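Malonyl acyl carrier protein transacylase (PDB 3IM8) probably catalyses transfer of the malonyl group from malonyl-CoA to holo acyl carrier protein, a step that supplies malonyl-ACP for fatty acid synthesis. Local coordinates at residues 109-114 and 208-213; 136-141 and 157-162; 165-170 and 176-181. All coordinates share one frame; numbering follows the deposited sequence.

Contact 1 (109-114 and 208-213); sequences VALVAK and QKLAET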
ATOM      1  N   VAL A 109     -10.422   0.905 -10.264  1.00 20.38           N
ATOM      2  CA  VAL A 109     -11.146   1.929  -9.545  1.00 20.84           C
ATOM      3  C   VAL A 109     -12.398   1.337  -8.902  1.00 21.72           C
ATOM      4  O   VAL A 109     -12.617   1.579  -7.698  1.00 21.04           O
ATOM      5  CB  VAL A 109     -11.514   3.081 -10.470  1.00 20.81           C
ATOM      6  CG1 VAL A 109     -12.338   4.108  -9.733  1.00 18.56           C
ATOM      7  CG2 VAL A 109     -10.224   3.750 -11.007  1.00 21.09           C
ATOM      8  N   ALA A 110     -13.215   0.583  -9.662  1.00 20.93           N
ATOM      9  CA  ALA A 110     -14.427   0.038  -9.049  1.00 21.58           C
ATOM     10  C   ALA A 110     -14.043  -0.970  -7.938  1.00 22.34           C
ATOM     11  O   ALA A 110     -14.657  -0.993  -6.878  1.00 23.87           O
ATOM     12  CB  ALA A 110     -15.362  -0.625 -10.086  1.00 21.82           C
ATOM     13  N   LEU A 111     -13.020  -1.779  -8.186  1.00 21.66           N
ATOM     14  CA  LEU A 111     -12.665  -2.851  -7.308  1.00 20.55           C
ATOM     15  C   LEU A 111     -12.135  -2.358  -5.972  1.00 20.11           C
ATOM     16  O   LEU A 111     -12.415  -2.994  -4.931  1.00 19.48           O
ATOM     17  CB  LEU A 111     -11.599  -3.670  -7.975  1.00 20.87           C
ATOM     18  CG  LEU A 111     -10.913  -4.808  -7.289  1.00 21.23           C
ATOM     19  CD1 LEU A 111     -11.950  -5.839  -6.781  1.00 21.24           C
ATOM     20  CD2 LEU A 111      -9.963  -5.375  -8.362  1.00 20.97           C
ATOM     21  N   VAL A 112     -11.342  -1.275  -5.981  1.00 19.11           N
ATOM     22  CA  VAL A 112     -10.829  -0.737  -4.696  1.00 18.52           C
ATOM     23  C   VAL A 112     -11.904   0.039  -3.906  1.00 18.82           C
ATOM     24  O   VAL A 112     -11.834   0.065  -2.683  1.00 18.34           O
ATOM     25  CB  VAL A 112      -9.439   0.068  -4.780  1.00 18.21           C
ATOM     26  CG1 VAL A 112      -8.284  -0.838  -5.419  1.00 15.64           C
ATOM     27  CG2 VAL A 112      -9.591   1.367  -5.544  1.00 17.43           C
ATOM     28  N   ALA A 113     -12.890   0.642  -4.587  1.00 19.89           N
ATOM     29  CA  ALA A 113     -14.047   1.217  -3.878  1.00 21.13           C
ATOM     30  C   ALA A 113     -14.761   0.155  -3.071  1.00 21.89           C
ATOM     31  O   ALA A 113     -15.165   0.424  -1.943  1.00 23.81           O
ATOM     32  CB  ALA A 113     -15.010   1.861  -4.813  1.00 20.02           C
ATOM     33  N   LYS A 114     -14.876  -1.053  -3.629  1.00 22.98           N
ATOM     34  CA  LYS A 114     -15.478  -2.194  -2.932  1.00 23.57           C
ATOM     35  C   LYS A 114     -14.574  -2.718  -1.831  1.00 22.92           C
ATOM     36  O   LYS A 114     -15.040  -2.863  -0.679  1.00 22.78           O
ATOM     37  CB  LYS A 114     -15.846  -3.280  -3.931  1.00 24.16           C
ATOM     38  CG  LYS A 114     -17.232  -3.048  -4.572  1.00 27.74           C
ATOM     39  CD  LYS A 114     -17.417  -4.001  -5.757  1.00 33.39           C
ATOM     40  CE  LYS A 114     -18.819  -3.963  -6.398  1.00 38.47           C
ATOM     41  NZ  LYS A 114     -19.853  -4.525  -5.445  1.00 40.64           N
ATOM     42  N   GLN A 208     -13.470 -12.583   2.293  1.00 32.16           N
ATOM     43  CA  GLN A 208     -14.525 -13.430   1.684  1.00 32.66           C
ATOM     44  C   GLN A 208     -15.341 -12.673   0.703  1.00 30.94           C
ATOM     45  O   GLN A 208     -15.668 -13.185  -0.376  1.00 30.62           O
ATOM     46  CB  GLN A 208     -15.468 -14.006   2.745  1.00 34.04           C
ATOM     47  CG  GLN A 208     -14.930 -15.233   3.471  1.00 38.93           C
ATOM     48  CD  GLN A 208     -15.022 -16.506   2.613  1.00 46.83           C
ATOM     49  OE1 GLN A 208     -14.162 -16.750   1.744  1.00 49.24           O
ATOM     50  NE2 GLN A 208     -16.077 -17.325   2.851  1.00 49.43           N
ATOM     51  N   LYS A 209     -15.693 -11.452   1.083  1.00 29.21           N
ATOM     52  CA  LYS A 209     -16.457 -10.599   0.208  1.00 28.90           C
ATOM     53  C   LYS A 209     -15.570 -10.206  -0.984  1.00 27.74           C
ATOM     54  O   LYS A 209     -16.047 -10.094  -2.106  1.00 26.61           O
ATOM     55  CB  LYS A 209     -16.949  -9.363   0.961  1.00 29.68           C
ATOM     56  CG  LYS A 209     -18.244  -9.547   1.845  1.00 33.67           C
ATOM     57  CD  LYS A 209     -18.885  -8.179   2.206  1.00 37.48           C
ATOM     58  CE  LYS A 209     -20.077  -8.276   3.192  1.00 41.37           C
ATOM     59  NZ  LYS A 209     -21.286  -9.025   2.617  1.00 44.52           N
ATOM     60  N   LEU A 210     -14.265 -10.025  -0.720  1.00 25.82           N
ATOM     61  CA  LEU A 210     -13.391  -9.464  -1.735  1.00 24.90           C
ATOM     62  C   LEU A 210     -13.155 -10.582  -2.730  1.00 25.30           C
ATOM     63  O   LEU A 210     -13.114 -10.336  -3.916  1.00 24.07           O
ATOM     64  CB  LEU A 210     -12.074  -8.947  -1.151  1.00 23.77           C
ATOM     65  CG  LEU A 210     -10.949  -8.372  -2.067  1.00 22.44           C
ATOM     66  CD1 LEU A 210     -11.382  -7.107  -2.753  1.00 20.87           C
ATOM     67  CD2 LEU A 210      -9.752  -8.075  -1.251  1.00 21.16           C
ATOM     68  N   ALA A 211     -13.089 -11.822  -2.232  1.00 26.86           N
ATOM     69  CA  ALA A 211     -12.873 -12.988  -3.112  1.00 28.18           C
ATOM     70  C   ALA A 211     -14.022 -13.189  -4.121  1.00 29.16           C
ATOM     71  O   ALA A 211     -13.771 -13.466  -5.318  1.00 29.09           O
ATOM     72  CB  ALA A 211     -12.584 -14.257  -2.299  1.00 28.25           C
ATOM     73  N   GLU A 212     -15.256 -12.951  -3.661  1.00 30.00           N
ATOM     74  CA  GLU A 212     -16.415 -12.988  -4.542  1.00 31.18           C
ATOM     75  C   GLU A 212     -16.277 -11.887  -5.582  1.00 30.21           C
ATOM     76  O   GLU A 212     -16.589 -12.092  -6.751  1.00 29.56           O
ATOM     77  CB  GLU A 212     -17.762 -12.756  -3.804  1.00 31.91           C
ATOM     78  CG  GLU A 212     -18.070 -13.572  -2.559  1.00 36.74           C
ATOM     79  CD  GLU A 212     -19.412 -13.117  -1.884  1.00 42.32           C
ATOM     80  OE1 GLU A 212     -19.413 -12.553  -0.730  1.00 45.45           O
ATOM     81  OE2 GLU A 212     -20.454 -13.289  -2.535  1.00 41.25           O
ATOM     82  N   THR A 213     -15.842 -10.692  -5.154  1.00 30.15           N
ATOM     83  CA  THR A 213     -15.775  -9.551  -6.081  1.00 27.44           C
ATOM     84  C   THR A 213     -14.679  -9.822  -7.081  1.00 26.91           C
ATOM     85  O   THR A 213     -14.841  -9.527  -8.259  1.00 26.17           O
ATOM     86  CB  THR A 213     -15.487  -8.198  -5.367  1.00 27.86           C
ATOM     87  OG1 THR A 213     -16.560  -7.906  -4.465  1.00 29.17           O
ATOM     88  CG2 THR A 213     -15.409  -7.057  -6.391  1.00 24.55           C
TER

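Contact 2 (136-141 and 157-162); sequences TPVEVI and ANYNTP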
ATOM      1  N   THR A 136      13.845  -4.232  17.194  1.00 39.86           N
ATOM      2  CA  THR A 136      13.874  -5.540  17.855  1.00 38.83           C
ATOM      3  C   THR A 136      13.889  -6.654  16.799  1.00 38.45           C
ATOM      4  O   THR A 136      13.250  -6.518  15.756  1.00 39.67           O
ATOM      5  CB  THR A 136      12.663  -5.734  18.783  1.00 38.20           C
ATOM      6  OG1 THR A 136      11.736  -6.646  18.181  1.00 39.67           O
ATOM      7  CG2 THR A 136      11.968  -4.405  19.036  1.00 35.39           C
ATOM      8  N   PRO A 137      14.613  -7.749  17.050  1.00 37.52           N
ATOM      9  CA  PRO A 137      14.708  -8.812  16.045  1.00 36.64           C
ATOM     10  C   PRO A 137      13.328  -9.358  15.668  1.00 36.43           C
ATOM     11  O   PRO A 137      12.453  -9.479  16.532  1.00 36.22           O
ATOM     12  CB  PRO A 137      15.510  -9.899  16.770  1.00 36.55           C
ATOM     13  CG  PRO A 137      16.295  -9.163  17.743  1.00 36.76           C
ATOM     14  CD  PRO A 137      15.384  -8.107  18.256  1.00 37.25           C
ATOM     15  N   VAL A 138      13.125  -9.682  14.390  1.00 36.89           N
ATOM     16  CA  VAL A 138      11.823 -10.199  13.922  1.00 36.90           C
ATOM     17  C   VAL A 138      11.331 -11.403  14.739  1.00 37.01           C
ATOM     18  O   VAL A 138      10.163 -11.492  15.070  1.00 36.04           O
ATOM     19  CB  VAL A 138      11.819 -10.496  12.369  1.00 36.53           C
ATOM     20  CG1 VAL A 138      12.922 -11.424  11.972  1.00 37.60           C
ATOM     21  CG2 VAL A 138      10.471 -11.016  11.905  1.00 36.11           C
ATOM     22  N   GLU A 139      12.260 -12.291  15.093  1.00 38.38           N
ATOM     23  CA  GLU A 139      11.972 -13.550  15.794  1.00 39.22           C
ATOM     24  C   GLU A 139      11.239 -13.258  17.099  1.00 37.90           C
ATOM     25  O   GLU A 139      10.214 -13.893  17.437  1.00 38.26           O
ATOM     26  CB  GLU A 139      13.294 -14.285  16.114  1.00 41.23           C
ATOM     27  CG  GLU A 139      14.123 -14.732  14.915  1.00 47.32           C
ATOM     28  CD  GLU A 139      14.639 -13.564  14.048  1.00 54.69           C
ATOM     29  OE1 GLU A 139      14.776 -13.769  12.815  1.00 57.35           O
ATOM     30  OE2 GLU A 139      14.905 -12.448  14.585  1.00 58.16           O
ATOM     31  N   VAL A 140      11.784 -12.283  17.818  1.00 36.14           N
ATOM     32  CA  VAL A 140      11.253 -11.823  19.112  1.00 34.49           C
ATOM     33  C   VAL A 140       9.836 -11.341  19.020  1.00 32.95           C
ATOM     34  O   VAL A 140       9.037 -11.648  19.908  1.00 32.08           O
ATOM     35  CB  VAL A 140      12.134 -10.686  19.712  1.00 34.77           C
ATOM     36  CG1 VAL A 140      11.505 -10.153  21.014  1.00 34.65           C
ATOM     37  CG2 VAL A 140      13.584 -11.183  19.914  1.00 33.54           C
ATOM     38  N   ILE A 141       9.528 -10.610  17.934  1.00 31.40           N
ATOM     39  CA  ILE A 141       8.232  -9.985  17.764  1.00 30.34           C
ATOM     40  C   ILE A 141       7.211 -11.050  17.444  1.00 30.53           C
ATOM     41  O   ILE A 141       6.108 -11.063  18.011  1.00 29.40           O
ATOM     42  CB  ILE A 141       8.264  -8.884  16.635  1.00 30.91           C
ATOM     43  CG1 ILE A 141       9.129  -7.693  17.061  1.00 31.77           C
ATOM     44  CG2 ILE A 141       6.865  -8.369  16.310  1.00 30.37           C
ATOM     45  CD1 ILE A 141       9.574  -6.794  15.863  1.00 31.71           C
ATOM     46  N   ALA A 157       1.656  -7.216  11.234  1.00 22.02           N
ATOM     47  CA  ALA A 157       0.847  -6.774  10.100  1.00 22.79           C
ATOM     48  C   ALA A 157       1.737  -6.208   8.974  1.00 22.80           C
ATOM     49  O   ALA A 157       1.474  -6.441   7.793  1.00 22.65           O
ATOM     50  CB  ALA A 157      -0.188  -5.676  10.557  1.00 20.72           C
ATOM     51  N   ASN A 158       2.755  -5.412   9.337  1.00 23.45           N
ATOM     52  CA  ASN A 158       3.555  -4.749   8.324  1.00 22.60           C
ATOM     53  C   ASN A 158       5.008  -4.963   8.616  1.00 21.60           C
ATOM     54  O   ASN A 158       5.511  -4.426   9.581  1.00 20.99           O
ATOM     55  CB  ASN A 158       3.260  -3.243   8.263  1.00 23.36           C
ATOM     56  CG  ASN A 158       1.824  -2.918   7.804  1.00 24.28           C
ATOM     57  OD1 ASN A 158       0.919  -2.846   8.605  1.00 26.61           O
ATOM     58  ND2 ASN A 158       1.645  -2.702   6.522  1.00 23.32           N
ATOM     59  N   TYR A 159       5.681  -5.739   7.783  1.00 21.53           N
ATOM     60  CA  TYR A 159       7.151  -5.846   7.848  1.00 21.97           C
ATOM     61  C   TYR A 159       7.751  -4.731   6.983  1.00 22.54           C
ATOM     62  O   TYR A 159       8.022  -4.933   5.805  1.00 22.75           O
ATOM     63  CB  TYR A 159       7.658  -7.209   7.352  1.00 21.69           C
ATOM     64  CG  TYR A 159       7.239  -8.387   8.242  1.00 23.73           C
ATOM     65  CD1 TYR A 159       5.992  -9.018   8.072  1.00 23.29           C
ATOM     66  CD2 TYR A 159       8.082  -8.875   9.230  1.00 24.18           C
ATOM     67  CE1 TYR A 159       5.598 -10.094   8.871  1.00 22.62           C
ATOM     68  CE2 TYR A 159       7.686  -9.987  10.043  1.00 24.39           C
ATOM     69  CZ  TYR A 159       6.435 -10.570   9.845  1.00 23.05           C
ATOM     70  OH  TYR A 159       6.024 -11.633  10.585  1.00 23.05           O
ATOM     71  N   ASN A 160       7.965  -3.563   7.581  1.00 22.80           N
ATOM     72  CA  ASN A 160       8.470  -2.383   6.838  1.00 23.67           C
ATOM     73  C   ASN A 160       9.988  -2.373   6.590  1.00 23.66           C
ATOM     74  O   ASN A 160      10.433  -2.245   5.437  1.00 25.34           O
ATOM     75  CB  ASN A 160       7.984  -1.047   7.468  1.00 22.55           C
ATOM     76  CG  ASN A 160       6.463  -0.973   7.636  1.00 23.32           C
ATOM     77  OD1 ASN A 160       5.694  -1.528   6.846  1.00 24.89           O
ATOM     78  ND2 ASN A 160       6.023  -0.227   8.654  1.00 22.27           N
ATOM     79  N   THR A 161      10.763  -2.456   7.666  1.00 24.44           N
ATOM     80  CA  THR A 161      12.227  -2.604   7.632  1.00 26.54           C
ATOM     81  C   THR A 161      12.644  -3.699   8.644  1.00 27.18           C
ATOM     82  O   THR A 161      11.807  -4.115   9.460  1.00 26.32           O
ATOM     83  CB  THR A 161      12.952  -1.273   7.960  1.00 27.00           C
ATOM     84  OG1 THR A 161      12.903  -1.034   9.370  1.00 28.96           O
ATOM     85  CG2 THR A 161      12.269  -0.058   7.208  1.00 26.96           C
ATOM     86  N   PRO A 162      13.913  -4.196   8.576  1.00 28.10           N
ATOM     87  CA  PRO A 162      14.333  -5.161   9.609  1.00 28.21           C
ATOM     88  C   PRO A 162      14.230  -4.582  11.040  1.00 29.44           C
ATOM     89  O   PRO A 162      14.156  -5.346  12.031  1.00 28.78           O
ATOM     90  CB  PRO A 162      15.790  -5.472   9.239  1.00 28.25           C
ATOM     91  CG  PRO A 162      15.871  -5.237   7.718  1.00 27.84           C
ATOM     92  CD  PRO A 162      14.950  -4.018   7.521  1.00 27.83           C
TER
HETATM   93  O   HOH W   1      14.687  -8.025  12.316  1.00 37.85           O

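Contact 3 (165-170 and 176-181); sequences IVIAGE and RAVELL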
ATOM      1  N   ILE A 165       8.633  -3.049  12.559  1.00 25.12           N
ATOM      2  CA  ILE A 165       7.571  -4.009  12.300  1.00 24.10           C
ATOM      3  C   ILE A 165       6.336  -3.642  13.098  1.00 23.50           C
ATOM      4  O   ILE A 165       6.397  -3.489  14.324  1.00 24.42           O
ATOM      5  CB  ILE A 165       8.053  -5.474  12.657  1.00 25.31           C
ATOM      6  CG1 ILE A 165       9.112  -5.894  11.607  1.00 26.88           C
ATOM      7  CG2 ILE A 165       6.850  -6.457  12.701  1.00 22.82           C
ATOM      8  CD1 ILE A 165      10.004  -7.059  11.957  1.00 29.85           C
ATOM      9  N   VAL A 166       5.217  -3.479  12.400  1.00 22.37           N
ATOM     10  CA  VAL A 166       3.986  -3.182  13.061  1.00 22.62           C
ATOM     11  C   VAL A 166       3.221  -4.471  13.349  1.00 23.27           C
ATOM     12  O   VAL A 166       2.951  -5.276  12.426  1.00 23.06           O
ATOM     13  CB  VAL A 166       3.057  -2.219  12.237  1.00 22.87           C
ATOM     14  CG1 VAL A 166       1.781  -1.868  13.051  1.00 20.44           C
ATOM     15  CG2 VAL A 166       3.821  -0.953  11.810  1.00 22.60           C
ATOM     16  N   ILE A 167       2.846  -4.644  14.622  1.00 23.06           N
ATOM     17  CA  ILE A 167       1.935  -5.728  15.020  1.00 22.56           C
ATOM     18  C   ILE A 167       0.525  -5.177  15.087  1.00 22.32           C
ATOM     19  O   ILE A 167       0.334  -4.023  15.430  1.00 22.02           O
ATOM     20  CB  ILE A 167       2.386  -6.358  16.387  1.00 22.09           C
ATOM     21  CG1 ILE A 167       2.325  -5.309  17.518  1.00 22.64           C
ATOM     22  CG2 ILE A 167       3.851  -6.791  16.285  1.00 21.13           C
ATOM     23  CD1 ILE A 167       2.097  -5.945  18.898  1.00 22.61           C
ATOM     24  N   ALA A 168      -0.472  -6.005  14.787  1.00 22.88           N
ATOM     25  CA  ALA A 168      -1.839  -5.555  14.876  1.00 23.37           C
ATOM     26  C   ALA A 168      -2.777  -6.652  15.426  1.00 23.89           C
ATOM     27  O   ALA A 168      -2.391  -7.831  15.512  1.00 23.20           O
ATOM     28  CB  ALA A 168      -2.299  -5.100  13.487  1.00 23.25           C
ATOM     29  N   GLY A 169      -4.008  -6.254  15.781  1.00 24.12           N
ATOM     30  CA  GLY A 169      -5.094  -7.189  16.129  1.00 24.36           C
ATOM     31  C   GLY A 169      -6.029  -6.615  17.182  1.00 25.53           C
ATOM     32  O   GLY A 169      -6.261  -5.419  17.195  1.00 24.82           O
ATOM     33  N   GLU A 170      -6.547  -7.464  18.086  1.00 26.78           N
ATOM     34  CA  GLU A 170      -7.509  -7.019  19.127  1.00 26.65           C
ATOM     35  C   GLU A 170      -6.823  -6.395  20.359  1.00 26.43           C
ATOM     36  O   GLU A 170      -5.653  -6.675  20.668  1.00 25.16           O
ATOM     37  CB  GLU A 170      -8.405  -8.192  19.554  1.00 27.68           C
ATOM     38  CG  GLU A 170      -9.076  -8.909  18.403  1.00 29.79           C
ATOM     39  CD  GLU A 170      -9.727 -10.206  18.819  1.00 30.90           C
ATOM     40  OE1 GLU A 170      -9.080 -11.250  18.791  1.00 32.81           O
ATOM     41  OE2 GLU A 170     -10.914 -10.195  19.140  1.00 33.84           O
ATOM     42  N   ARG A 176      -1.123  -7.536  25.511  1.00 28.24           N
ATOM     43  CA  ARG A 176      -0.360  -8.665  26.092  1.00 28.11           C
ATOM     44  C   ARG A 176       0.948  -8.821  25.314  1.00 28.00           C
ATOM     45  O   ARG A 176       2.041  -8.932  25.925  1.00 28.55           O
ATOM     46  CB  ARG A 176      -1.235  -9.964  26.154  1.00 28.34           C
ATOM     47  CG  ARG A 176      -0.608 -11.296  26.739  1.00 31.56           C
ATOM     48  CD  ARG A 176      -0.040 -11.325  28.224  1.00 35.58           C
ATOM     49  NE  ARG A 176       0.774 -12.572  28.432  1.00 39.11           N
ATOM     50  CZ  ARG A 176       1.857 -12.703  29.225  1.00 37.67           C
ATOM     51  NH1 ARG A 176       2.312 -11.688  29.942  1.00 34.15           N
ATOM     52  NH2 ARG A 176       2.491 -13.874  29.311  1.00 39.75           N
ATOM     53  N   ALA A 177       0.860  -8.777  23.971  1.00 27.34           N
ATOM     54  CA  ALA A 177       2.050  -8.726  23.094  1.00 26.12           C
ATOM     55  C   ALA A 177       3.114  -7.665  23.437  1.00 27.02           C
ATOM     56  O   ALA A 177       4.279  -7.987  23.478  1.00 28.19           O
ATOM     57  CB  ALA A 177       1.622  -8.591  21.638  1.00 25.27           C
ATOM     58  N   VAL A 178       2.743  -6.398  23.650  1.00 27.92           N
ATOM     59  CA  VAL A 178       3.756  -5.361  23.994  1.00 28.72           C
ATOM     60  C   VAL A 178       4.357  -5.572  25.379  1.00 28.73           C
ATOM     61  O   VAL A 178       5.533  -5.308  25.595  1.00 27.44           O
ATOM     62  CB  VAL A 178       3.268  -3.850  23.852  1.00 29.41           C
ATOM     63  CG1 VAL A 178       3.015  -3.463  22.385  1.00 31.79           C
ATOM     64  CG2 VAL A 178       2.071  -3.525  24.706  1.00 30.56           C
ATOM     65  N   GLU A 179       3.546  -6.090  26.303  1.00 30.39           N
ATOM     66  CA  GLU A 179       4.032  -6.439  27.651  1.00 31.43           C
ATOM     67  C   GLU A 179       5.111  -7.478  27.469  1.00 31.46           C
ATOM     68  O   GLU A 179       6.206  -7.379  28.040  1.00 32.27           O
ATOM     69  CB  GLU A 179       2.874  -6.983  28.501  1.00 32.40           C
ATOM     70  CG  GLU A 179       3.278  -7.552  29.880  1.00 35.71           C
ATOM     71  CD  GLU A 179       2.157  -8.335  30.530  1.00 40.53           C
ATOM     72  OE1 GLU A 179       1.069  -7.732  30.708  1.00 44.71           O
ATOM     73  OE2 GLU A 179       2.354  -9.551  30.858  1.00 40.64           O
ATOM     74  N   LEU A 180       4.842  -8.474  26.625  1.00 31.89           N
ATOM     75  CA  LEU A 180       5.860  -9.488  26.394  1.00 31.15           C
ATOM     76  C   LEU A 180       7.068  -8.855  25.706  1.00 30.50           C
ATOM     77  O   LEU A 180       8.193  -9.184  26.041  1.00 29.65           O
ATOM     78  CB  LEU A 180       5.280 -10.665  25.613  1.00 31.31           C
ATOM     79  CG  LEU A 180       4.464 -11.656  26.439  1.00 32.42           C
ATOM     80  CD1 LEU A 180       3.628 -12.505  25.475  1.00 33.05           C
ATOM     81  CD2 LEU A 180       5.382 -12.519  27.353  1.00 31.99           C
ATOM     82  N   LEU A 181       6.839  -7.919  24.774  1.00 30.88           N
ATOM     83  CA  LEU A 181       7.966  -7.211  24.109  1.00 31.23           C
ATOM     84  C   LEU A 181       8.830  -6.365  25.087  1.00 33.40           C
ATOM     85  O   LEU A 181      10.065  -6.402  25.019  1.00 33.92           O
ATOM     86  CB  LEU A 181       7.468  -6.370  22.907  1.00 29.24           C
ATOM     87  CG  LEU A 181       6.873  -7.197  21.725  1.00 27.72           C
ATOM     88  CD1 LEU A 181       5.745  -6.506  20.893  1.00 26.39           C
ATOM     89  CD2 LEU A 181       7.924  -7.771  20.810  1.00 22.13           C
TER

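Contact 1 (109-114 and 208-213)
T213 fits between L111 and K114 where two helices of the large, α/β-hydrolase-like part of the acyltransferase fold run side by side. Helix segments 109-114 and 208-213 are nearly antiparallel, at 161°, and their axes come within 10.7 Å. The contact is small and apolar. No hydrogen bond joins the two segments. The methyl of T213 carries most of it. T213 CG2 lies 3.7 Å from L111 CD1 and meets K114 CD at the same distance. L111 and T213 run alongside each other, pointing opposite ways. K114 instead passes aslant over the methyl with the aliphatic part of its chain. The chain is extended as far as CE and bends only at chi4, -68°. L111 CD1 also reaches L210 CD1, at 4.3 Å. This adds a looser methyl-to-methyl contact on the buried side of the seam, whereas K114 edges the exposed side. The T213 torsion sorts its two branches. Chi1 of -62° sets OG1 beside the backbone N and leaves CG2 anti to that N, facing helix 105-122. OG1 is hydrogen-bonded to the hydroxyl of Y118, one turn beyond K114 on the same helix. T213 therefore uses both branches on one neighbour. Further out, Y94 of helix 92-99 packs on both L111 and L210. The side chain of L210 is about 9 Å from those of S90 and H199, the predicted active-site pair. Along segment 208-213 itself, T213 N donates to K209 O at 3.1 Å.

Contact 2 (136-141 and 157-162)
V138, in the first turn of helix 138-148, sets a methyl against the edge of the Y159 ring in strand 154-161. The strand segment begins at A157 and N158, which both face V166 of the neighbouring strand and form a classic beta bulge. Y159 follows and supplies the side-chain contact. Its CG is anti to the carbonyl carbon (chi1 -66°), and the ring extends to the helix. V138 CG2 lies in the ring plane, 3.5 Å from Y159 CE2 and 4.2 Å from Y159 CD2. The valine side chain stands roughly perpendicular to the tyrosine. V138 CG2 is the branch anti to its own backbone N, while CG1 lies between N and the carbonyl carbon. The polar end of Y159 is held elsewhere: OH is hydrogen-bonded to OE2 of E142, one turn beyond V138 on the helix. R253 makes a cation-pi contact with the same ring. N160 and T161 come next and form a second classic bulge, facing Q164. P162 ends the segment with a water bridge. The water donates to P162 O at 2.7 Å and accepts from V138 N at 3.1 Å. V138 N directly follows the N-cap residue P137, so the water takes up a backbone N-H of the first helical turn. Helix start and strand end are thus joined by one apolar edge contact and one water bridge. Both belong to the small ferredoxin-like subdomain, where helix 138-148 connects strands 129-134 and 154-161 in a split beta-alpha-beta unit.

Contact 3 (165-170 and 176-181)
I167 points from the middle of strand 164-169 into helix 171-184, within the ferredoxin-like subdomain. The strand and helix segments run at 144° to each other, with axes 10.4 Å apart at closest. The contact depends on the one isoleucine. Its CB is directed at the helix. There the side chain divides. CG2 is anti to the carbonyl carbon and leans instead on I141 of the other helix, 138-148. CG1 lies between the backbone N and the carbonyl carbon (chi1 63°) and carries the chain toward the 176-181 segment. At the tip, CD1 settles among three residues of the helix. I167 CD1 is 3.8 Å from A177 CB, the methyl of an alanine that points at the strand. It meets L181 CD1 at 4.2 Å, the two side chains reaching tip to tip. V178 CG1 is looser, 4.4 Å from I167 CD1. All of these are apolar contacts, and no hydrogen bond crosses between the segments. Neighbouring elements complete the buried layer: V131 and V133 of strand 129-134 touch V178 and L181, respectively, and A144 of helix 138-148 touches L181. At the partly exposed end of the helix segment, R176 lies beside E179, although their modelled contact is too short to trust in detail. One face of the R176 guanidinium lies over L180, whose CG is 3.9 Å from the plane of the group.

Contacts 2 and 3 belong to the same small sheet, in which strands 154-161 and 164-169 are neighbours; their centres are about 11 Å apart and they touch directly. Contact 1 stands apart in the other subdomain, its centre about 29 Å from each of theirs. It is helix on helix, whereas the other two set a helix against the sheet. Contact 3 is buried; it and contact 1 are joined by apolar contacts alone, without hydrogen bonds between their segments. Contacts 1 and 2 are partly buried, and each has an exposed member: a lysine chain in contact 1, a proline in contact 2. Only contact 2 has a water bridging its segments. Along the chain, contacts 2 and 3 follow each other inside the loop closed by contact 1.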